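Local coordinates for protein acetone carboxylase alpha subunit (Xanthobacter autotrophicus Py2, PDB 5M45) that belongs to the hydantoinase B/oxoprolinase family and binds manganese and magnesium ions as part of a six-chain assembly, at residues D531-F536 / T607-F612; S351-I356 / T378-P383; A720-G725 / W742-E747; K45-R50 / A264-E269; E576-G581 / D591-D596. All coordinates share one frame; numbering follows the deposited sequence.

Interaction 1. Residues D531-F536 / T607-F612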
# COMPACT_ATOMS: atom_id res chain seq x y z
N ASP A 531 -1.42 -24.72 1.63
CA ASP A 531 -0.70 -23.73 0.84
C ASP A 531 0.10 -22.77 1.76
O ASP A 531 0.00 -21.54 1.67
CB ASP A 531 -1.69 -22.96 -0.06
CG ASP A 531 -2.35 -23.85 -1.12
OD1 ASP A 531 -1.96 -25.00 -1.33
OD2 ASP A 531 -3.29 -23.37 -1.82
N TRP A 532 0.88 -23.38 2.64
CA TRP A 532 1.48 -22.74 3.79
C TRP A 532 3.00 -22.42 3.55
O TRP A 532 3.70 -23.18 2.85
CB TRP A 532 1.29 -23.65 5.03
CG TRP A 532 1.58 -22.96 6.35
CD1 TRP A 532 2.62 -23.20 7.19
CD2 TRP A 532 0.80 -21.92 6.96
NE1 TRP A 532 2.55 -22.37 8.26
CE2 TRP A 532 1.43 -21.58 8.15
CE3 TRP A 532 -0.39 -21.28 6.62
CZ2 TRP A 532 0.94 -20.59 9.00
CZ3 TRP A 532 -0.89 -20.30 7.45
CH2 TRP A 532 -0.21 -19.97 8.65
N THR A 533 3.45 -21.29 4.12
CA THR A 533 4.89 -20.90 4.14
C THR A 533 5.31 -20.42 5.54
O THR A 533 4.45 -20.00 6.33
CB THR A 533 5.23 -19.75 3.17
OG1 THR A 533 4.46 -18.59 3.51
CG2 THR A 533 4.96 -20.18 1.73
N MET A 534 6.61 -20.53 5.87
CA MET A 534 7.16 -19.98 7.12
C MET A 534 8.58 -19.41 6.90
O MET A 534 9.25 -19.74 5.91
CB MET A 534 7.18 -21.03 8.25
CG MET A 534 5.85 -21.75 8.48
SD MET A 534 5.79 -22.89 9.88
CE MET A 534 5.92 -21.75 11.27
N PHE A 535 9.03 -18.59 7.83
CA PHE A 535 10.38 -18.02 7.81
C PHE A 535 10.85 -17.65 9.23
O PHE A 535 10.07 -17.69 10.19
CB PHE A 535 10.51 -16.86 6.81
CG PHE A 535 9.64 -15.63 7.11
CD1 PHE A 535 8.30 -15.59 6.70
CD2 PHE A 535 10.18 -14.51 7.74
CE1 PHE A 535 7.51 -14.47 6.93
CE2 PHE A 535 9.40 -13.39 7.98
CZ PHE A 535 8.08 -13.36 7.58
N PHE A 536 12.15 -17.41 9.33
CA PHE A 536 12.85 -17.08 10.59
C PHE A 536 13.33 -15.63 10.58
O PHE A 536 13.71 -15.11 9.51
CB PHE A 536 14.10 -18.01 10.76
CG PHE A 536 13.78 -19.47 10.97
CD1 PHE A 536 13.58 -20.33 9.90
CD2 PHE A 536 13.71 -20.00 12.24
CE1 PHE A 536 13.28 -21.69 10.09
CE2 PHE A 536 13.42 -21.36 12.45
CZ PHE A 536 13.18 -22.21 11.36
N THR A 607 15.54 -15.55 7.16
CA THR A 607 15.14 -16.11 5.88
C THR A 607 13.89 -15.39 5.34
O THR A 607 13.22 -14.67 6.06
CB THR A 607 14.83 -17.63 5.96
OG1 THR A 607 13.71 -17.86 6.81
CG2 THR A 607 16.02 -18.45 6.46
N THR A 608 13.62 -15.60 4.05
CA THR A 608 12.33 -15.24 3.45
C THR A 608 11.48 -16.50 3.36
O THR A 608 11.99 -17.62 3.52
CB THR A 608 12.50 -14.62 2.04
OG1 THR A 608 13.25 -15.50 1.17
CG2 THR A 608 13.23 -13.28 2.16
N GLU A 609 10.20 -16.32 3.07
CA GLU A 609 9.21 -17.40 3.11
C GLU A 609 9.60 -18.64 2.27
O GLU A 609 10.11 -18.51 1.15
CB GLU A 609 7.78 -16.89 2.84
CG GLU A 609 7.39 -16.57 1.41
CD GLU A 609 5.94 -16.00 1.28
OE1 GLU A 609 5.77 -14.99 0.55
OE2 GLU A 609 4.98 -16.54 1.87
N GLU A 610 9.37 -19.82 2.86
CA GLU A 610 9.64 -21.12 2.22
C GLU A 610 8.42 -22.03 2.44
O GLU A 610 7.77 -21.97 3.49
CB GLU A 610 10.95 -21.66 2.85
CG GLU A 610 11.26 -23.14 2.80
CD GLU A 610 12.64 -23.45 3.39
OE1 GLU A 610 12.74 -24.12 4.46
OE2 GLU A 610 13.65 -22.97 2.80
N MET A 611 8.11 -22.87 1.44
CA MET A 611 6.96 -23.81 1.52
C MET A 611 7.14 -24.81 2.69
O MET A 611 8.22 -25.39 2.84
CB MET A 611 6.77 -24.55 0.19
CG MET A 611 6.34 -23.65 -0.96
SD MET A 611 6.30 -24.46 -2.55
CE MET A 611 8.02 -24.40 -2.96
N PHE A 612 6.11 -24.95 3.51
CA PHE A 612 6.02 -26.01 4.52
C PHE A 612 4.68 -26.76 4.32
O PHE A 612 3.64 -26.17 3.88
CB PHE A 612 6.03 -25.46 5.97
CG PHE A 612 7.39 -25.07 6.53
CD1 PHE A 612 8.09 -23.97 6.02
CD2 PHE A 612 7.91 -25.72 7.64
CE1 PHE A 612 9.31 -23.60 6.54
CE2 PHE A 612 9.15 -25.35 8.18
CZ PHE A 612 9.86 -24.29 7.63
O HOH W 1 1.11 -26.32 2.95
O HOH W 2 12.30 -20.08 5.73

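Interaction 2. Residues S351-I356 / T378-P383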
# COMPACT_ATOMS: atom_id res chain seq x y z
N SER A 351 11.41 6.92 17.17
CA SER A 351 11.39 5.56 17.72
C SER A 351 12.70 5.23 18.48
O SER A 351 12.65 4.58 19.53
CB SER A 351 11.11 4.52 16.63
OG SER A 351 12.09 4.56 15.58
N PHE A 352 13.85 5.67 17.95
CA PHE A 352 15.10 5.44 18.62
C PHE A 352 15.18 6.09 20.02
O PHE A 352 15.51 5.41 21.00
CB PHE A 352 16.29 5.91 17.77
CG PHE A 352 17.64 5.55 18.35
CD1 PHE A 352 18.16 4.28 18.18
CD2 PHE A 352 18.35 6.45 19.08
CE1 PHE A 352 19.40 3.92 18.74
CE2 PHE A 352 19.62 6.13 19.61
CZ PHE A 352 20.12 4.85 19.46
N THR A 353 14.85 7.37 20.12
CA THR A 353 14.91 8.10 21.39
C THR A 353 13.77 7.72 22.38
O THR A 353 13.98 7.71 23.63
CB THR A 353 14.95 9.62 21.18
OG1 THR A 353 13.77 10.08 20.51
CG2 THR A 353 16.22 10.04 20.40
N SER A 354 12.58 7.41 21.84
CA SER A 354 11.46 6.90 22.67
C SER A 354 11.81 5.56 23.35
O SER A 354 11.43 5.34 24.52
CB SER A 354 10.14 6.81 21.89
OG SER A 354 9.75 8.11 21.45
N GLY A 355 12.56 4.70 22.65
CA GLY A 355 13.03 3.47 23.26
C GLY A 355 14.05 3.67 24.39
O GLY A 355 14.06 2.90 25.37
N ILE A 356 14.91 4.69 24.26
CA ILE A 356 15.81 5.05 25.37
C ILE A 356 14.97 5.49 26.58
O ILE A 356 15.30 5.12 27.73
CB ILE A 356 16.85 6.11 24.94
CG1 ILE A 356 17.78 5.53 23.87
CG2 ILE A 356 17.68 6.59 26.17
CD1 ILE A 356 18.63 6.58 23.11
N THR A 378 16.66 15.06 28.72
CA THR A 378 17.74 14.29 28.07
C THR A 378 18.13 14.95 26.72
O THR A 378 17.26 15.38 25.98
CB THR A 378 17.25 12.84 27.80
OG1 THR A 378 16.72 12.26 29.00
CG2 THR A 378 18.37 11.96 27.27
N GLU A 379 19.43 15.06 26.44
CA GLU A 379 19.90 15.57 25.14
C GLU A 379 20.32 14.38 24.24
O GLU A 379 20.99 13.46 24.73
CB GLU A 379 21.08 16.51 25.30
CG GLU A 379 20.80 17.82 26.02
CD GLU A 379 22.08 18.55 26.41
OE1 GLU A 379 21.98 19.32 27.39
OE2 GLU A 379 23.18 18.29 25.87
N PHE A 380 19.89 14.38 22.96
CA PHE A 380 20.25 13.32 22.02
C PHE A 380 20.91 13.91 20.78
O PHE A 380 20.46 14.92 20.26
CB PHE A 380 19.02 12.51 21.57
CG PHE A 380 18.18 11.89 22.68
CD1 PHE A 380 18.47 10.62 23.18
CD2 PHE A 380 17.03 12.54 23.14
CE1 PHE A 380 17.67 10.03 24.15
CE2 PHE A 380 16.21 11.95 24.10
CZ PHE A 380 16.55 10.69 24.61
N ARG A 381 21.98 13.26 20.33
CA ARG A 381 22.62 13.60 19.05
C ARG A 381 22.71 12.35 18.14
O ARG A 381 23.45 11.40 18.45
CB ARG A 381 24.00 14.27 19.24
CG ARG A 381 24.72 14.53 17.92
CD ARG A 381 25.85 15.57 17.99
NE ARG A 381 26.45 15.81 16.66
CZ ARG A 381 27.34 15.02 16.03
NH1 ARG A 381 27.81 13.91 16.59
NH2 ARG A 381 27.79 15.36 14.83
N LEU A 382 21.95 12.38 17.03
CA LEU A 382 21.87 11.30 16.07
C LEU A 382 22.21 11.85 14.68
O LEU A 382 21.37 12.51 14.05
CB LEU A 382 20.46 10.69 16.01
CG LEU A 382 19.64 10.34 17.26
CD1 LEU A 382 18.39 9.51 16.93
CD2 LEU A 382 20.47 9.64 18.27
N PRO A 383 23.44 11.61 14.20
CA PRO A 383 23.81 12.25 12.94
C PRO A 383 22.89 11.85 11.78
O PRO A 383 22.50 10.69 11.69
CB PRO A 383 25.25 11.79 12.73
CG PRO A 383 25.76 11.61 14.10
CD PRO A 383 24.60 10.98 14.84

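Interaction 3. Residues A720-G725 / W742-E747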
# COMPACT_ATOMS: atom_id res chain seq x y z
N ALA A 720 31.25 2.85 5.90
CA ALA A 720 30.01 3.64 5.99
C ALA A 720 29.99 4.52 7.27
O ALA A 720 29.59 5.69 7.21
CB ALA A 720 28.79 2.72 5.96
N SER A 721 30.45 3.96 8.38
CA SER A 721 30.57 4.66 9.66
C SER A 721 31.53 5.89 9.57
O SER A 721 31.24 6.98 10.06
CB SER A 721 30.99 3.68 10.76
OG SER A 721 29.99 2.66 11.02
N PHE A 722 32.67 5.70 8.90
CA PHE A 722 33.64 6.77 8.72
C PHE A 722 33.03 7.95 7.98
O PHE A 722 33.20 9.10 8.41
CB PHE A 722 34.88 6.33 7.93
CG PHE A 722 35.80 5.33 8.62
CD1 PHE A 722 35.77 5.09 9.99
CD2 PHE A 722 36.72 4.65 7.85
CE1 PHE A 722 36.62 4.17 10.56
CE2 PHE A 722 37.58 3.72 8.42
CZ PHE A 722 37.53 3.47 9.78
N LYS A 723 32.32 7.69 6.88
CA LYS A 723 31.73 8.78 6.08
C LYS A 723 30.68 9.58 6.84
O LYS A 723 30.65 10.77 6.71
CB LYS A 723 31.09 8.26 4.79
CG LYS A 723 32.12 8.02 3.73
CD LYS A 723 31.47 7.47 2.44
CE LYS A 723 30.79 6.08 2.66
NZ LYS A 723 30.55 5.29 1.45
N LEU A 724 29.81 8.93 7.60
CA LEU A 724 28.78 9.63 8.42
C LEU A 724 29.30 10.24 9.74
O LEU A 724 28.61 11.08 10.33
CB LEU A 724 27.62 8.68 8.73
CG LEU A 724 26.72 8.37 7.53
CD1 LEU A 724 25.99 7.05 7.74
CD2 LEU A 724 25.75 9.49 7.26
N GLY A 725 30.48 9.82 10.19
CA GLY A 725 31.06 10.19 11.49
C GLY A 725 32.56 10.51 11.43
O GLY A 725 33.38 9.70 11.86
N TRP A 742 46.72 5.47 4.16
CA TRP A 742 45.71 4.41 4.30
C TRP A 742 44.30 5.02 4.18
O TRP A 742 44.01 5.98 4.88
CB TRP A 742 45.86 3.69 5.66
CG TRP A 742 44.90 2.53 5.92
CD1 TRP A 742 45.11 1.23 5.64
CD2 TRP A 742 43.61 2.60 6.54
NE1 TRP A 742 44.03 0.47 6.03
CE2 TRP A 742 43.09 1.29 6.58
CE3 TRP A 742 42.82 3.65 7.05
CZ2 TRP A 742 41.84 1.00 7.13
CZ3 TRP A 742 41.57 3.36 7.59
CH2 TRP A 742 41.12 2.04 7.64
N THR A 743 43.47 4.48 3.29
CA THR A 743 42.07 4.91 3.15
C THR A 743 41.17 3.67 2.96
O THR A 743 41.65 2.61 2.49
CB THR A 743 41.83 5.87 1.96
OG1 THR A 743 42.10 5.20 0.73
CG2 THR A 743 42.76 7.14 2.06
N LEU A 744 39.88 3.81 3.31
CA LEU A 744 38.88 2.74 3.21
C LEU A 744 37.59 3.21 2.50
O LEU A 744 36.51 3.31 3.14
CB LEU A 744 38.62 2.15 4.59
CG LEU A 744 37.93 0.77 4.60
CD1 LEU A 744 38.87 -0.38 4.17
CD2 LEU A 744 37.31 0.54 5.98
N PRO A 745 37.69 3.50 1.20
CA PRO A 745 36.46 3.88 0.47
C PRO A 745 35.53 2.66 0.27
O PRO A 745 35.98 1.55 -0.06
CB PRO A 745 36.98 4.40 -0.87
CG PRO A 745 38.30 3.72 -1.07
CD PRO A 745 38.88 3.49 0.32
N GLU A 746 34.25 2.88 0.47
CA GLU A 746 33.28 1.78 0.39
C GLU A 746 33.23 1.14 -1.00
O GLU A 746 32.99 -0.06 -1.12
CB GLU A 746 31.88 2.28 0.79
CG GLU A 746 30.90 1.15 1.17
CD GLU A 746 29.56 1.66 1.66
OE1 GLU A 746 29.47 2.85 2.06
OE2 GLU A 746 28.57 0.90 1.63
N GLU A 747 33.48 1.94 -2.03
CA GLU A 747 33.42 1.48 -3.42
C GLU A 747 34.50 0.47 -3.76
O GLU A 747 34.34 -0.24 -4.73
CB GLU A 747 33.54 2.64 -4.42
CG GLU A 747 32.42 3.67 -4.36
CD GLU A 747 32.61 4.75 -3.27
OE1 GLU A 747 33.59 4.75 -2.46
OE2 GLU A 747 31.70 5.61 -3.22
O HOH W 3 30.21 6.20 -0.84

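Interaction 4. Residues K45-R50 / A264-E269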
# COMPACT_ATOMS: atom_id res chain seq x y z
N LYS A 45 8.55 27.80 36.15
CA LYS A 45 9.51 27.97 37.26
C LYS A 45 8.97 27.53 38.62
O LYS A 45 9.74 27.18 39.51
CB LYS A 45 9.99 29.42 37.33
CG LYS A 45 10.86 29.74 36.14
CD LYS A 45 11.21 31.20 36.01
CE LYS A 45 12.22 31.36 34.89
NZ LYS A 45 12.93 32.65 34.99
N THR A 46 7.66 27.63 38.78
CA THR A 46 6.98 27.04 39.92
C THR A 46 5.82 26.21 39.36
O THR A 46 5.36 26.41 38.22
CB THR A 46 6.47 28.10 40.93
OG1 THR A 46 5.35 28.80 40.38
CG2 THR A 46 7.55 29.11 41.32
N LEU A 47 5.36 25.28 40.17
CA LEU A 47 4.19 24.45 39.88
C LEU A 47 3.04 24.80 40.85
O LEU A 47 2.94 24.19 41.92
CB LEU A 47 4.58 22.98 39.96
CG LEU A 47 5.75 22.55 39.06
CD1 LEU A 47 5.95 21.04 39.13
CD2 LEU A 47 5.48 22.91 37.62
N GLU A 48 2.18 25.78 40.49
CA GLU A 48 1.20 26.34 41.44
C GLU A 48 0.22 25.30 41.98
O GLU A 48 -0.03 25.28 43.17
CB GLU A 48 0.40 27.51 40.85
CG GLU A 48 1.12 28.81 40.64
CD GLU A 48 0.20 29.88 39.99
OE1 GLU A 48 -1.09 29.88 40.11
OE2 GLU A 48 0.82 30.74 39.29
N LEU A 49 -0.37 24.49 41.10
CA LEU A 49 -1.32 23.49 41.55
C LEU A 49 -0.63 22.48 42.51
O LEU A 49 -1.11 22.24 43.61
CB LEU A 49 -2.00 22.76 40.39
CG LEU A 49 -3.16 21.83 40.79
CD1 LEU A 49 -4.38 22.65 41.15
CD2 LEU A 49 -3.53 20.87 39.66
N ARG A 50 0.51 21.95 42.08
CA ARG A 50 1.22 20.98 42.91
C ARG A 50 1.63 21.53 44.28
O ARG A 50 1.45 20.84 45.29
CB ARG A 50 2.46 20.47 42.20
CG ARG A 50 3.10 19.38 43.02
CD ARG A 50 3.98 18.55 42.18
NE ARG A 50 5.37 18.97 42.19
CZ ARG A 50 6.37 18.38 42.84
NH1 ARG A 50 6.15 17.39 43.69
NH2 ARG A 50 7.60 18.85 42.68
N ALA A 264 -2.37 19.68 33.26
CA ALA A 264 -1.99 19.21 31.94
C ALA A 264 -0.58 19.67 31.47
O ALA A 264 -0.02 19.01 30.60
CB ALA A 264 -3.04 19.59 30.92
N TYR A 265 -0.04 20.75 32.05
CA TYR A 265 1.34 21.19 31.80
C TYR A 265 2.28 20.96 33.00
O TYR A 265 3.44 20.55 32.80
CB TYR A 265 1.36 22.65 31.27
CG TYR A 265 0.50 22.78 30.05
CD1 TYR A 265 -0.86 22.99 30.17
CD2 TYR A 265 1.01 22.61 28.78
CE1 TYR A 265 -1.70 23.06 29.06
CE2 TYR A 265 0.19 22.68 27.65
CZ TYR A 265 -1.16 22.92 27.81
OH TYR A 265 -2.00 22.98 26.72
N GLU A 266 1.79 21.15 34.22
CA GLU A 266 2.61 20.92 35.42
C GLU A 266 3.08 19.46 35.51
O GLU A 266 4.22 19.22 35.94
CB GLU A 266 1.88 21.31 36.71
CG GLU A 266 1.60 22.81 36.88
CD GLU A 266 1.03 23.18 38.24
OE1 GLU A 266 1.24 22.41 39.23
OE2 GLU A 266 0.34 24.26 38.33
N ALA A 267 2.23 18.49 35.11
CA ALA A 267 2.59 17.06 35.22
C ALA A 267 3.85 16.72 34.38
O ALA A 267 4.65 15.88 34.79
CB ALA A 267 1.40 16.15 34.85
N VAL A 268 4.04 17.41 33.25
CA VAL A 268 5.18 17.20 32.39
C VAL A 268 6.46 17.74 33.06
O VAL A 268 7.50 17.03 33.16
CB VAL A 268 4.96 17.86 30.99
CG1 VAL A 268 6.14 17.54 30.07
CG2 VAL A 268 3.66 17.41 30.34
N GLU A 269 6.41 18.98 33.54
CA GLU A 269 7.58 19.56 34.24
C GLU A 269 7.93 18.75 35.51
O GLU A 269 9.11 18.57 35.83
CB GLU A 269 7.36 21.05 34.57
CG GLU A 269 8.39 21.72 35.49
CD GLU A 269 9.83 21.71 34.98
OE1 GLU A 269 10.10 21.34 33.80
OE2 GLU A 269 10.73 22.10 35.80

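Interaction 5. Residues E576-G581 / D591-D596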
# COMPACT_ATOMS: atom_id res chain seq x y z
N GLU A 576 10.19 -43.73 17.52
CA GLU A 576 10.57 -42.55 18.31
C GLU A 576 10.23 -41.30 17.52
O GLU A 576 10.49 -41.22 16.31
CB GLU A 576 12.08 -42.38 18.55
CG GLU A 576 12.90 -43.48 19.18
CD GLU A 576 14.36 -42.97 19.33
OE1 GLU A 576 14.63 -42.28 20.36
OE2 GLU A 576 15.22 -43.20 18.40
N ILE A 577 9.69 -40.31 18.21
CA ILE A 577 9.41 -39.01 17.57
C ILE A 577 10.07 -37.83 18.32
O ILE A 577 10.24 -37.89 19.54
CB ILE A 577 7.91 -38.79 17.34
CG1 ILE A 577 7.13 -38.88 18.61
CG2 ILE A 577 7.38 -39.82 16.36
CD1 ILE A 577 5.62 -38.82 18.34
N PRO A 578 10.51 -36.80 17.56
CA PRO A 578 11.09 -35.62 18.22
C PRO A 578 10.08 -34.93 19.15
O PRO A 578 8.98 -34.61 18.71
CB PRO A 578 11.46 -34.68 17.07
CG PRO A 578 11.47 -35.55 15.87
CD PRO A 578 10.55 -36.69 16.11
N LEU A 579 10.47 -34.75 20.42
CA LEU A 579 9.67 -34.02 21.40
C LEU A 579 10.58 -33.16 22.28
O LEU A 579 11.82 -33.41 22.36
CB LEU A 579 8.86 -34.97 22.28
CG LEU A 579 7.91 -35.98 21.61
CD1 LEU A 579 7.58 -37.11 22.61
CD2 LEU A 579 6.66 -35.27 21.07
N GLY A 580 10.02 -32.13 22.92
CA GLY A 580 10.81 -31.26 23.80
C GLY A 580 11.62 -30.18 23.09
O GLY A 580 11.17 -29.63 22.08
N GLY A 581 12.81 -29.89 23.62
CA GLY A 581 13.74 -28.92 23.05
C GLY A 581 14.99 -29.57 22.45
O GLY A 581 15.26 -30.74 22.65
N ASP A 591 17.70 -35.41 14.82
CA ASP A 591 18.07 -35.58 13.40
C ASP A 591 18.13 -37.06 12.99
O ASP A 591 17.62 -37.44 11.94
CB ASP A 591 19.41 -34.85 13.10
CG ASP A 591 19.38 -33.37 13.44
OD1 ASP A 591 18.75 -32.99 14.47
OD2 ASP A 591 19.99 -32.56 12.69
N ALA A 592 18.69 -37.90 13.87
CA ALA A 592 18.76 -39.34 13.62
C ALA A 592 17.40 -40.06 13.62
O ALA A 592 17.30 -41.17 13.11
CB ALA A 592 19.72 -40.00 14.61
N MET A 593 16.38 -39.44 14.21
CA MET A 593 15.01 -39.99 14.23
C MET A 593 14.27 -39.76 12.90
O MET A 593 13.19 -40.34 12.69
CB MET A 593 14.19 -39.33 15.36
CG MET A 593 14.73 -39.47 16.78
SD MET A 593 13.65 -38.58 17.97
CE MET A 593 14.68 -38.58 19.43
N LEU A 594 14.81 -38.91 12.02
CA LEU A 594 14.18 -38.51 10.79
C LEU A 594 15.09 -38.81 9.60
O LEU A 594 15.52 -37.90 8.89
CB LEU A 594 13.88 -37.00 10.83
CG LEU A 594 13.04 -36.48 12.01
CD1 LEU A 594 12.94 -34.96 11.97
CD2 LEU A 594 11.64 -37.08 12.02
N PRO A 595 15.38 -40.12 9.36
CA PRO A 595 16.32 -40.51 8.30
C PRO A 595 15.91 -40.07 6.88
O PRO A 595 16.77 -39.96 6.03
CB PRO A 595 16.38 -42.05 8.42
CG PRO A 595 15.06 -42.43 9.02
CD PRO A 595 14.75 -41.30 9.98
N ASP A 596 14.62 -39.85 6.61
CA ASP A 596 14.18 -39.43 5.25
C ASP A 596 14.02 -37.91 5.08
O ASP A 596 13.72 -37.45 3.99
CB ASP A 596 12.88 -40.13 4.87
CG ASP A 596 13.02 -41.68 4.86
OD1 ASP A 596 14.01 -42.20 4.32
OD2 ASP A 596 12.15 -42.39 5.42
O HOH W 4 12.18 -42.33 14.41

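Interaction 1. Residues D531-F536 / T607-F612
Trp532 O accepts Phe612 N at 3.1 Å, with the donor well above the carbonyl plane. Water 1 ties Trp532 N to Phe612 O, and the edge of the indole meets Phe612 CB. At the non-hydrogen-bonded pair Thr533-Met611 the side chains diverge. Thr533 turns its hydroxyl to Glu609 instead, with OG1 between the backbone N and the carbonyl carbon (chi1 60°), and donates to OE2 at 2.7 Å on the anti lone pair of that carboxylate oxygen. Met534 and Glu610 form the hydrogen-bonded pair that carries the antiparallel pairing of strands 532-535 and 610-612: Met534 N reaches Glu610 O at 3.0 Å in the carbonyl plane, and Glu610 N returns to Met534 O at 3.1 Å. The Met534 chain, bent at chi3, crosses the Phe612 side chain at about a right angle. CB lies over the ring in a CH-pi contact, and SD stands 4.4 Å from the centroid of that Phe612 ring, a Met-aromatic contact. Phe535 lays its CB against Thr607 OG1 and its ring against Glu609 CB. Beyond the strands, Phe536 N donates to Thr607 OG1 at 3.0 Å, almost straight at 170°, while Phe536 O takes Thr607 N. Water 2 joins Met534 O to Thr607 OG1. Strand 440-442 flanks strand 532-535 in a four-stranded antiparallel sheet, strands 559-563 and 617-621 pack on the Met534-Phe612 face, and Phe309 and Tyr754 of a second subunit cover Thr533, Glu609 and Met611.

Interaction 2. Residues S351-I356 / T378-P383
Helix 349-361 packs here on strand 378-381 through carbon atoms of the side chains alone, as part of a beta-alpha-beta crossover: the chain leaves strand 330-333, passes through this helix, and returns as the parallel neighbouring strand of a mixed sheet. Phe352, Thr353 and Ile356, from one side of the helix, meet Phe380 and Leu382. Phe380 is the centre of the contact. Its ring has a methyl over each face, Thr353 CG2 on one and Thr378 CG2, from its own strand, on the other. Held between two methyls, the ring has little freedom to tilt. Ile356 slides past in the opposite direction, CG2 at the ring edge and CD1 3.7 Å from Phe380 CE1. The hydroxyl of Thr353 takes no part in this: a chi1 of 61° turns OG1 back to Gln349 O, one helical turn earlier, and offers the methyl to the ring. Leu382, just past the strand, crosses Phe352 obliquely, its CD1 3.7 Å from Phe352 CD2. Behind Phe352 and Ile356 lies helix 401-422, whose Leu404, Trp408 and Leu411 continue the core. The bound 3,6,9,12,15-pentaoxaheptadecan-1-ol lies about 6 Å from the Thr353 side chain, and its pocket includes Ala375 and Tyr376, just before the strand. In the CH-pi contact Thr353 CG2 stands 3.7 Å from the centroid of the Phe380 ring, 17° off its normal.

Interaction 3. Residues A720-G725 / W742-E747
Glu746 OE1 is gripped by two cations: Lys723 NZ donates to it at 2.7 Å in a salt bridge, and Arg339 NH1 from a neighbouring loop forms another. The lysine comes from the anti side of the oxygen, 23° out of the carboxylate plane. Its chain is bent at chi3 (-63°) and crosses the extended Glu746 chain at about a right angle, and NZ also lies 3.4 Å from Glu746 CB. The second carboxylate oxygen, OE2, is held by Gln716 of helix 712-724, which together with the two charges fixes the rotation of the group. This double cationic grip would be expected to favour the ionised carboxylate. Ala720, one turn before Lys723, places its CB 4.0 Å from Glu746 OE1, beside the bridge. Water 3 donates to Glu747 OE2 at 2.9 Å and lies next to Lys723 NZ, although that second approach is short enough to be doubtful. Toward Trp742 the contact turns apolar. Phe722 points CE2 at two partners: Trp742 CH2, 4.0 Å away, where the two ring systems meet edge to edge, and Leu744 CD2, also 4.0 Å away. The indole is tied down by NE1 bonding to Ile705 O and by a cation-pi contact with Lys708. Segment 742-747 thus runs as an irregular strap along the last turns of helix 712-724, with helix 726-735 filling the angle through Phe732, which meets both Phe722 and Trp742, and with Phe718 of the first helix packed beneath Leu744.

Interaction 4. Residues K45-R50 / A264-E269
Glu266 lays its carboxylate across the first turn of helix 48-52 and accepts two successive backbone N-H groups: Leu49 N meets OE2 at 2.9 Å and Arg50 N meets OE1 at 3.0 Å. Both oxygens use their syn lone pairs, and both bonds are close to straight at 165°, so the flat group is held by a two-pronged clasp that fixes its rotation. The glutamate chain is extended beyond CG, which carries the carboxylate from helix 257-282 out to the neighbouring helix. Around this clasp lie aliphatic groups. Leu47, at the N-cap position, slides past Glu266 in the opposite direction, with its CB 3.5 Å from Glu266 OE1. Its CD2 reaches on to Glu269 CG, 3.8 Å away. Leu49 CB sits 3.5 Å from Glu266 OE2. The next shell holds these parts in place. Glu269, bent at chi2, directs its carboxylate to Tyr41 N and to Arg272, leaving its CG for Leu47. Leu47 N is taken by Glu51 of helix 48-52. Tyr57 of helix 54-75 packs on Glu266, Leu49 and Arg50, and Leu60 adds to the cover of Leu49. A buried carboxylate facing the amino end of a helix meets amide hydrogens and the positive end of the helix dipole; both would be expected to stabilise its ionised form. One acidic side chain thereby joins two helices far apart in sequence.

Interaction 5. Residues E576-G581 / D591-D596
Met593, third residue of a type I beta turn over Asp591-Leu594, crosses from the later part of the long connection between helix 567-573 and strand 598-602 to touch Glu576, Ile577 and Pro578 in the earlier part. Leu594 N donates to Asp591 O at 3.2 Å and closes the turn, while Asp591 itself is pinned by a salt bridge to Arg601 on the following strand. The Met593 chain is extended (chi2 178°, chi3 -167°) and carries SD to the Ile577-Pro578 peptide, 3.6 Å from Pro578 N. Its methyl CE ends 3.8 Å from Glu576 OE1, the glutamate crossing the thioether chain at about a right angle. Polar backbone groups are joined by water 4, which donates to Glu576 O at 2.8 Å and to Met593 O at the same distance. Leu594, next in line, swings inward to the proline and to Leu570 and Leu617, thereby linking this loop to helix 567-573 and strand 617-621. Ile577, on the far side, packs on helix 567-573 and on an apolar side chain of another protein's chain. The apolar contact ends at the proline ring, where Pro578 CG meets Leu594 CD2 at 4.1 Å.

Interaction 2 lies nearest the middle of the chain, buried and met through carbon alone; interactions 3, 4 and 5 each include an exposed residue, and 4 and 5 lie far out on opposite sides. The chemistry differs: backbone pairing dominates interaction 1, a carboxylate on backbone amides interaction 4, a charged bridge beside an apolar patch interaction 3, and a thioether with one shared water interaction 5. Interaction 5 is nested in the loop that interaction 1 closes, and both lean on strand 617-621. Interactions 2 and 3 touch, Pro383 CB lying 4.2 Å from Leu724 O. A second copy of the subunit covers interaction 1, whereas no other protein chain of the assembly touches interactions 2 and 4.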